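Local coordinates for protein isatin hydrolase (Ralstonia solanacearum, PDB 5NMP) that hydrolyses isatin, opening its ring to isatinate, as a manganese-dependent enzyme of the putative cyclase family, at residues I23-T31 with C229-P237; W135-P143 with W184-H192. All blocks are in the same frame, centred on the assembly; numbering follows the deposited sequence.

Contact 1: residues I23-T31 with C229-P237; sequences IRVVDLTQT and CLKNLDQLP
Leu28 is where this contact is tightest: its isobutyl end packs on leucines of the 229-237 loop while its backbone carbonyl takes a bond from the same loop. CD1 of Leu28 meets CD1 of Leu236 tip to tip at 3.9 Å and, a little farther off, CD2 of Leu233. With CG of Leu28 anti to its carbonyl carbon (chi1 -51°), the isobutyl group is directed toward Leu236. Separately, Leu28 O accepts from Lys231 N at 3.0 Å, the donor standing above the carbonyl plane. One residue back, the amide of Asn232 turns its ND2 to Asp27 O, 2.8 Å away and almost in line with the C=O; the acceptor lies near the amide plane, so the bond favours this rotation. Val26, buried like Leu28, adds CG2 beside CD2 of Leu236, the two side chains running past each other in opposite directions. A buried water links Gln30 NE2 to Leu230 O, and the aliphatic chain of Lys231 crosses Gln30 obliquely.

Toward solvent the grip slackens. Exposed Gln235 brings OE1 no nearer to Val26 than 4.0 Å from CG1, and the guanidinium of Arg24, also exposed, only points an edge at Gln235 O. Asp27 faces elsewhere: OD1 accepts from Thr29 N to make an Asx turn, and OD2 forms a salt bridge with Arg259.

Within the chain, strand 24-27 is the outermost strand on its side of the mixed sheet and pairs with strand 261-264. The 229-237 loop follows strand 225-228, which ends in Gln228, a residue that binds manganese in a structure of this protein, though not to this chain here. The contact is thus an edge strand and its exit turn packed on a loop that leaves the metal site.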
loop_
_atom_site.group_PDB
_atom_site.type_symbol
_atom_site.label_atom_id
_atom_site.label_comp_id
_atom_site.label_asym_id
_atom_site.label_seq_id
_atom_site.Cartn_x
_atom_site.Cartn_y
_atom_site.Cartn_z
ATOM N N ILE A 23 20.686 -1.974 -0.474
ATOM C CA ILE A 23 19.441 -1.952 -1.220
ATOM C C ILE A 23 18.701 -0.652 -0.935
ATOM O O ILE A 23 18.399 -0.340 0.219
ATOM C CB ILE A 23 18.553 -3.150 -0.858
ATOM C CG1 ILE A 23 19.377 -4.439 -0.853
ATOM C CG2 ILE A 23 17.380 -3.251 -1.813
ATOM C CD1 ILE A 23 18.624 -5.648 -0.336
ATOM N N ARG A 24 18.423 0.110 -1.990
ATOM C CA ARG A 24 17.757 1.398 -1.846
ATOM C C ARG A 24 16.257 1.270 -2.072
ATOM O O ARG A 24 15.798 0.337 -2.729
ATOM C CB ARG A 24 18.344 2.420 -2.820
ATOM C CG ARG A 24 19.836 2.664 -2.654
ATOM C CD ARG A 24 20.327 3.791 -3.565
ATOM N NE ARG A 24 20.181 3.481 -4.989
ATOM C CZ ARG A 24 19.218 3.964 -5.771
ATOM N NH1 ARG A 24 18.305 4.790 -5.277
ATOM N NH2 ARG A 24 19.168 3.625 -7.053
ATOM N N VAL A 25 15.497 2.214 -1.525
ATOM C CA VAL A 25 14.054 2.245 -1.726
ATOM C C VAL A 25 13.657 3.488 -2.515
ATOM O O VAL A 25 13.869 4.612 -2.062
ATOM C CB VAL A 25 13.287 2.230 -0.386
ATOM C CG1 VAL A 25 11.786 2.259 -0.634
ATOM C CG2 VAL A 25 13.669 1.010 0.436
ATOM N N VAL A 26 13.080 3.280 -3.694
ATOM C CA VAL A 26 12.654 4.388 -4.540
ATOM C C VAL A 26 11.133 4.524 -4.538
ATOM O O VAL A 26 10.412 3.553 -4.763
ATOM C CB VAL A 26 13.152 4.214 -5.986
ATOM C CG1 VAL A 26 12.818 5.441 -6.818
ATOM C CG2 VAL A 26 14.649 3.959 -5.999
ATOM N N ASP A 27 10.656 5.737 -4.274
ATOM C CA ASP A 27 9.227 6.030 -4.254
ATOM C C ASP A 27 8.740 6.364 -5.663
ATOM O O ASP A 27 9.165 7.359 -6.253
ATOM C CB ASP A 27 8.935 7.194 -3.299
ATOM C CG ASP A 27 7.465 7.295 -2.920
ATOM O OD1 ASP A 27 6.639 6.548 -3.485
ATOM O OD2 ASP A 27 7.137 8.137 -2.057
ATOM N N LEU A 28 7.852 5.531 -6.200
ATOM C CA LEU A 28 7.344 5.729 -7.553
ATOM C C LEU A 28 5.951 6.345 -7.552
ATOM O O LEU A 28 5.260 6.338 -8.567
ATOM C CB LEU A 28 7.315 4.402 -8.312
ATOM C CG LEU A 28 8.607 3.589 -8.313
ATOM C CD1 LEU A 28 8.457 2.356 -9.192
ATOM C CD2 LEU A 28 9.778 4.444 -8.768
ATOM N N THR A 29 5.550 6.888 -6.409
ATOM C CA THR A 29 4.177 7.338 -6.218
ATOM C C THR A 29 4.038 8.862 -6.277
ATOM O O THR A 29 4.857 9.594 -5.718
ATOM C CB THR A 29 3.628 6.827 -4.871
ATOM O OG1 THR A 29 3.884 5.421 -4.759
ATOM C CG2 THR A 29 2.135 7.071 -4.761
ATOM N N GLN A 30 3.003 9.327 -6.973
ATOM C CA GLN A 30 2.641 10.740 -6.979
ATOM C C GLN A 30 1.903 11.097 -5.689
ATOM O O GLN A 30 1.366 10.218 -5.015
ATOM C CB GLN A 30 1.766 11.071 -8.192
ATOM C CG GLN A 30 2.453 10.931 -9.545
ATOM C CD GLN A 30 3.167 12.201 -9.979
ATOM O OE1 GLN A 30 3.484 13.060 -9.159
ATOM N NE2 GLN A 30 3.415 12.325 -11.278
ATOM N N THR A 31 1.865 12.381 -5.352
ATOM C CA THR A 31 1.196 12.825 -4.133
ATOM C C THR A 31 -0.303 13.045 -4.336
ATOM O O THR A 31 -0.716 13.824 -5.196
ATOM C CB THR A 31 1.823 14.128 -3.594
ATOM O OG1 THR A 31 3.140 13.851 -3.103
ATOM C CG2 THR A 31 0.988 14.695 -2.459
ATOM N N CYS A 229 0.130 6.480 -13.408
ATOM C CA CYS A 229 0.637 7.679 -12.743
ATOM C C CYS A 229 1.872 7.402 -11.894
ATOM O O CYS A 229 1.978 7.868 -10.759
ATOM C CB CYS A 229 -0.456 8.316 -11.883
ATOM S SG CYS A 229 -1.834 8.978 -12.840
ATOM N N LEU A 230 2.806 6.647 -12.458
ATOM C CA LEU A 230 4.075 6.385 -11.796
ATOM C C LEU A 230 5.047 7.534 -12.030
ATOM O O LEU A 230 4.946 8.251 -13.026
ATOM C CB LEU A 230 4.686 5.075 -12.298
ATOM C CG LEU A 230 3.933 3.773 -12.015
ATOM C CD1 LEU A 230 4.624 2.615 -12.706
ATOM C CD2 LEU A 230 3.827 3.512 -10.519
ATOM N N LYS A 231 5.989 7.708 -11.107
ATOM C CA LYS A 231 7.042 8.700 -11.270
ATOM C C LYS A 231 8.386 8.125 -10.842
ATOM O O LYS A 231 8.451 7.015 -10.311
ATOM C CB LYS A 231 6.726 9.963 -10.468
ATOM C CG LYS A 231 6.602 9.725 -8.974
ATOM C CD LYS A 231 6.381 11.025 -8.224
ATOM C CE LYS A 231 7.615 11.912 -8.274
ATOM N NZ LYS A 231 7.439 13.132 -7.435
ATOM N N ASN A 232 9.448 8.893 -11.087
ATOM C CA ASN A 232 10.817 8.510 -10.740
ATOM C C ASN A 232 11.304 7.241 -11.426
ATOM O O ASN A 232 12.172 6.549 -10.898
ATOM C CB ASN A 232 10.965 8.340 -9.224
ATOM C CG ASN A 232 10.953 9.661 -8.484
ATOM O OD1 ASN A 232 11.315 10.702 -9.036
ATOM N ND2 ASN A 232 10.543 9.623 -7.222
ATOM N N LEU A 233 10.758 6.936 -12.600
ATOM C CA LEU A 233 11.209 5.771 -13.355
ATOM C C LEU A 233 12.639 5.970 -13.845
ATOM O O LEU A 233 13.356 5.006 -14.109
ATOM C CB LEU A 233 10.275 5.489 -14.534
ATOM C CG LEU A 233 8.878 4.987 -14.166
ATOM C CD1 LEU A 233 8.098 4.601 -15.410
ATOM C CD2 LEU A 233 8.960 3.816 -13.192
ATOM N N ASP A 234 13.049 7.231 -13.945
ATOM C CA ASP A 234 14.401 7.584 -14.362
ATOM C C ASP A 234 15.458 7.178 -13.336
ATOM O O ASP A 234 16.651 7.201 -13.628
ATOM C CB ASP A 234 14.493 9.087 -14.626
ATOM C CG ASP A 234 14.116 9.914 -13.410
ATOM O OD1 ASP A 234 15.028 10.332 -12.666
ATOM O OD2 ASP A 234 12.906 10.142 -13.194
ATOM N N GLN A 235 15.023 6.820 -12.132
ATOM C CA GLN A 235 15.948 6.412 -11.079
ATOM C C GLN A 235 16.070 4.897 -10.997
ATOM O O GLN A 235 16.737 4.364 -10.109
ATOM C CB GLN A 235 15.506 6.969 -9.726
ATOM C CG GLN A 235 15.538 8.481 -9.645
ATOM C CD GLN A 235 15.149 8.995 -8.275
ATOM O OE1 GLN A 235 15.476 8.389 -7.254
ATOM N NE2 GLN A 235 14.439 10.117 -8.247
ATOM N N LEU A 236 15.424 4.208 -11.931
ATOM C CA LEU A 236 15.458 2.752 -11.963
ATOM C C LEU A 236 16.366 2.238 -13.072
ATOM O O LEU A 236 16.456 2.846 -14.139
ATOM C CB LEU A 236 14.049 2.189 -12.143
ATOM C CG LEU A 236 13.038 2.534 -11.051
ATOM C CD1 LEU A 236 11.763 1.718 -11.237
ATOM C CD2 LEU A 236 13.636 2.305 -9.673
ATOM N N PRO A 237 17.040 1.109 -12.823
ATOM C CA PRO A 237 17.848 0.438 -13.843
ATOM C C PRO A 237 16.958 -0.211 -14.896
ATOM O O PRO A 237 15.770 -0.398 -14.636
ATOM C CB PRO A 237 18.613 -0.614 -13.040
ATOM C CG PRO A 237 17.699 -0.935 -11.914
ATOM C CD PRO A 237 17.043 0.368 -11.548
HETATM O O HOH W 1 2.903 10.117 -13.359
#

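Contact 2: residues W135-P143 with W184-H192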
loop_
_atom_site.group_PDB
_atom_site.type_symbol
_atom_site.label_atom_id
_atom_site.label_comp_id
_atom_site.label_asym_id
_atom_site.label_seq_id
_atom_site.Cartn_x
_atom_site.Cartn_y
_atom_site.Cartn_z
ATOM N N TRP A 135 15.262 -3.311 -27.656
ATOM C CA TRP A 135 15.575 -3.123 -26.243
ATOM C C TRP A 135 16.228 -4.377 -25.669
ATOM O O TRP A 135 17.211 -4.291 -24.932
ATOM C CB TRP A 135 14.306 -2.771 -25.461
ATOM C CG TRP A 135 14.527 -2.495 -24.001
ATOM C CD1 TRP A 135 14.744 -1.278 -23.419
ATOM C CD2 TRP A 135 14.536 -3.455 -22.934
ATOM N NE1 TRP A 135 14.893 -1.421 -22.061
ATOM C CE2 TRP A 135 14.771 -2.747 -21.737
ATOM C CE3 TRP A 135 14.373 -4.843 -22.874
ATOM C CZ2 TRP A 135 14.846 -3.381 -20.498
ATOM C CZ3 TRP A 135 14.451 -5.469 -21.644
ATOM C CH2 TRP A 135 14.684 -4.739 -20.473
ATOM N N GLU A 136 15.680 -5.538 -26.022
ATOM C CA GLU A 136 16.216 -6.817 -25.562
ATOM C C GLU A 136 17.614 -7.084 -26.107
ATOM O O GLU A 136 18.410 -7.770 -25.469
ATOM C CB GLU A 136 15.285 -7.966 -25.954
ATOM C CG GLU A 136 14.040 -8.082 -25.092
ATOM C CD GLU A 136 13.233 -9.332 -25.395
ATOM O OE1 GLU A 136 13.347 -9.856 -26.525
ATOM O OE2 GLU A 136 12.490 -9.792 -24.501
ATOM N N GLN A 137 17.910 -6.549 -27.288
ATOM C CA GLN A 137 19.233 -6.710 -27.885
ATOM C C GLN A 137 20.293 -5.966 -27.082
ATOM O O GLN A 137 21.480 -6.285 -27.157
ATOM C CB GLN A 137 19.237 -6.225 -29.336
ATOM C CG GLN A 137 18.464 -7.127 -30.280
ATOM C CD GLN A 137 18.897 -8.579 -30.176
ATOM O OE1 GLN A 137 20.089 -8.891 -30.233
ATOM N NE2 GLN A 137 17.928 -9.474 -30.011
ATOM N N ARG A 138 19.852 -4.980 -26.307
ATOM C CA ARG A 138 20.753 -4.188 -25.480
ATOM C C ARG A 138 20.767 -4.653 -24.023
ATOM O O ARG A 138 21.811 -4.626 -23.372
ATOM C CB ARG A 138 20.368 -2.706 -25.549
ATOM C CG ARG A 138 20.795 -2.003 -26.832
ATOM C CD ARG A 138 20.243 -0.583 -26.907
ATOM N NE ARG A 138 18.809 -0.563 -27.189
ATOM C CZ ARG A 138 17.925 0.192 -26.545
ATOM N NH1 ARG A 138 18.324 1.002 -25.572
ATOM N NH2 ARG A 138 16.639 0.139 -26.874
ATOM N N HIS A 139 19.617 -5.088 -23.515
ATOM C CA HIS A 139 19.474 -5.340 -22.082
ATOM C C HIS A 139 19.066 -6.766 -21.724
ATOM O O HIS A 139 18.981 -7.110 -20.547
ATOM C CB HIS A 139 18.464 -4.360 -21.492
ATOM C CG HIS A 139 18.838 -2.925 -21.691
ATOM N ND1 HIS A 139 17.957 -1.985 -22.180
ATOM C CD2 HIS A 139 20.005 -2.272 -21.478
ATOM C CE1 HIS A 139 18.563 -0.813 -22.254
ATOM N NE2 HIS A 139 19.806 -0.961 -21.833
ATOM N N GLY A 140 18.814 -7.594 -22.731
ATOM C CA GLY A 140 18.470 -8.984 -22.489
ATOM C C GLY A 140 16.978 -9.255 -22.525
ATOM O O GLY A 140 16.165 -8.334 -22.568
ATOM N N ARG A 141 16.625 -10.533 -22.501
ATOM C CA ARG A 141 15.238 -10.967 -22.598
ATOM C C ARG A 141 14.395 -10.476 -21.423
ATOM O O ARG A 141 14.809 -10.568 -20.269
ATOM C CB ARG A 141 15.183 -12.494 -22.681
ATOM C CG ARG A 141 13.807 -13.073 -22.940
ATOM C CD ARG A 141 13.859 -14.591 -22.907
ATOM N NE ARG A 141 12.601 -15.200 -23.328
ATOM C CZ ARG A 141 12.355 -15.626 -24.562
ATOM N NH1 ARG A 141 13.283 -15.513 -25.504
ATOM N NH2 ARG A 141 11.180 -16.168 -24.857
ATOM N N ILE A 142 13.216 -9.943 -21.728
ATOM C CA ILE A 142 12.248 -9.560 -20.707
ATOM C C ILE A 142 11.738 -10.803 -19.980
ATOM O O ILE A 142 11.136 -11.682 -20.599
ATOM C CB ILE A 142 11.059 -8.800 -21.319
ATOM C CG1 ILE A 142 11.542 -7.544 -22.048
ATOM C CG2 ILE A 142 10.039 -8.450 -20.251
ATOM C CD1 ILE A 142 10.454 -6.830 -22.812
ATOM N N PRO A 143 11.981 -10.886 -18.663
ATOM C CA PRO A 143 11.665 -12.096 -17.891
ATOM C C PRO A 143 10.168 -12.297 -17.653
ATOM O O PRO A 143 9.423 -11.330 -17.487
ATOM C CB PRO A 143 12.401 -11.866 -16.569
ATOM C CG PRO A 143 12.458 -10.393 -16.430
ATOM C CD PRO A 143 12.591 -9.840 -17.824
ATOM N N TRP A 184 2.365 -9.379 -27.973
ATOM C CA TRP A 184 3.711 -9.933 -27.855
ATOM C C TRP A 184 4.145 -10.044 -26.394
ATOM O O TRP A 184 4.670 -11.075 -25.971
ATOM C CB TRP A 184 4.705 -9.071 -28.642
ATOM C CG TRP A 184 6.095 -9.624 -28.710
ATOM C CD1 TRP A 184 6.547 -10.600 -29.548
ATOM C CD2 TRP A 184 7.223 -9.214 -27.928
ATOM N NE1 TRP A 184 7.883 -10.832 -29.331
ATOM C CE2 TRP A 184 8.323 -9.994 -28.340
ATOM C CE3 TRP A 184 7.408 -8.268 -26.915
ATOM C CZ2 TRP A 184 9.589 -9.859 -27.775
ATOM C CZ3 TRP A 184 8.667 -8.133 -26.356
ATOM C CH2 TRP A 184 9.742 -8.926 -26.787
ATOM N N LEU A 185 3.917 -8.982 -25.626
ATOM C CA LEU A 185 4.264 -8.967 -24.208
ATOM C C LEU A 185 3.553 -10.070 -23.428
ATOM O O LEU A 185 4.139 -10.692 -22.542
ATOM C CB LEU A 185 3.936 -7.605 -23.590
ATOM C CG LEU A 185 4.892 -6.462 -23.926
ATOM C CD1 LEU A 185 4.471 -5.189 -23.216
ATOM C CD2 LEU A 185 6.320 -6.835 -23.554
ATOM N N ILE A 186 2.289 -10.312 -23.759
ATOM C CA ILE A 186 1.515 -11.332 -23.069
ATOM C C ILE A 186 1.869 -12.734 -23.557
ATOM O O ILE A 186 2.198 -13.613 -22.761
ATOM C CB ILE A 186 0.004 -11.106 -23.246
ATOM C CG1 ILE A 186 -0.411 -9.785 -22.600
ATOM C CG2 ILE A 186 -0.783 -12.255 -22.642
ATOM C CD1 ILE A 186 -1.859 -9.406 -22.857
ATOM N N GLY A 187 1.813 -12.930 -24.871
ATOM C CA GLY A 187 1.969 -14.247 -25.464
ATOM C C GLY A 187 3.386 -14.771 -25.609
ATOM O O GLY A 187 3.619 -15.972 -25.484
ATOM N N GLU A 188 4.337 -13.884 -25.877
ATOM C CA GLU A 188 5.712 -14.314 -26.116
ATOM C C GLU A 188 6.636 -14.085 -24.919
ATOM O O GLU A 188 7.735 -14.635 -24.872
ATOM C CB GLU A 188 6.278 -13.604 -27.349
ATOM C CG GLU A 188 5.647 -14.045 -28.656
ATOM C CD GLU A 188 5.904 -15.509 -28.961
ATOM O OE1 GLU A 188 7.082 -15.926 -28.935
ATOM O OE2 GLU A 188 4.927 -16.244 -29.222
ATOM N N ARG A 189 6.192 -13.285 -23.952
ATOM C CA ARG A 189 7.049 -12.940 -22.821
ATOM C C ARG A 189 6.397 -13.180 -21.461
ATOM O O ARG A 189 7.087 -13.187 -20.437
ATOM C CB ARG A 189 7.494 -11.482 -22.931
ATOM C CG ARG A 189 8.483 -11.234 -24.058
ATOM C CD ARG A 189 9.734 -12.073 -23.871
ATOM N NE ARG A 189 10.730 -11.822 -24.909
ATOM C CZ ARG A 189 10.881 -12.570 -25.998
ATOM N NH1 ARG A 189 10.101 -13.623 -26.197
ATOM N NH2 ARG A 189 11.816 -12.266 -26.886
ATOM N N ASN A 190 5.079 -13.371 -21.459
ATOM C CA ASN A 190 4.343 -13.744 -20.251
ATOM C C ASN A 190 4.577 -12.760 -19.105
ATOM O O ASN A 190 4.885 -13.153 -17.977
ATOM C CB ASN A 190 4.729 -15.166 -19.825
ATOM C CG ASN A 190 3.738 -15.782 -18.858
ATOM O OD1 ASN A 190 2.624 -15.289 -18.687
ATOM N ND2 ASN A 190 4.140 -16.874 -18.224
ATOM N N VAL A 191 4.433 -11.475 -19.408
ATOM C CA VAL A 191 4.695 -10.427 -18.432
ATOM C C VAL A 191 3.632 -10.399 -17.335
ATOM O O VAL A 191 2.535 -10.937 -17.494
ATOM C CB VAL A 191 4.767 -9.044 -19.104
ATOM C CG1 VAL A 191 5.841 -9.038 -20.177
ATOM C CG2 VAL A 191 3.419 -8.668 -19.693
ATOM N N HIS A 192 3.980 -9.768 -16.220
ATOM C CA HIS A 192 3.107 -9.669 -15.059
ATOM C C HIS A 192 2.052 -8.590 -15.266
ATOM O O HIS A 192 0.892 -8.751 -14.884
ATOM C CB HIS A 192 3.942 -9.368 -13.811
ATOM C CG HIS A 192 3.162 -9.357 -12.534
ATOM N ND1 HIS A 192 2.565 -10.485 -12.017
ATOM C CD2 HIS A 192 2.906 -8.359 -11.656
ATOM C CE1 HIS A 192 1.964 -10.181 -10.880
ATOM N NE2 HIS A 192 2.157 -8.896 -10.638
HETATM O O HOH W 2 9.864 -14.179 -21.119
#
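The guanidinium of Arg189 is layered between two flat groups, with Trp184 CZ2 against one face and Arg141 CZ against the other, while the carboxylate of Glu136 fills its edge. Arg141 and Arg189 stack with centres 3.7 Å apart and planes inclined by 29°. Glu136 is gripped side-on by two nitrogens: Arg189 NE reaches OE2 at 2.7 Å and Arg189 NH2 reaches OE1 at 2.9 Å, each on a syn lone pair, with the two planes nearly coplanar. In Arg189, chi1 (-70°) places CG over the rim of the Trp184 face, and the bend at chi2 (-59°) then turns the head toward the acid.

OE2 has a second donor, Ile142 N at 2.9 Å, arriving on the anti side, so the carboxylate also ties down the chain beyond helix 129-139. Arg189 NH1 bonds back to Glu188 O, leaving the guanidinium little freedom to rotate. Beside this polar cluster CD1 of Ile142 meets the edge of Trp184 at CZ3 and the CD2 methyl of Leu185, and CG2 of Ile142 touches CG1 of Val191. A water joins Ile142 O to Arg189 O.

Glu136 thus pairs with Arg189 alone of the two arginines, and its charge may partly offset the cost of stacking Arg141 on that guanidinium, in a junction that joins the ends of helices 129-139 and 179-187.

How the contacts relate
Contact 2 lies within the span of chain that contact 1 brackets, yet the two are separate in space: their centres are 21 Å apart and their nearest atoms about 7 Å, without touching. The sheet connects them. Contact 1 sits by its edge strand 24-27, whereas the segments of contact 2 lead toward the neighbouring inner strands 147-151 and 193-195; Leu230 and Leu233 of contact 1 rest on Leu149 of the first of these. Only contact 1 comes near the metal site, with the Cys229 side chain about 8 Å from the manganese ion and about 5 Å from the side chain of its ligand His80. Contact 2 is structural packing away from it.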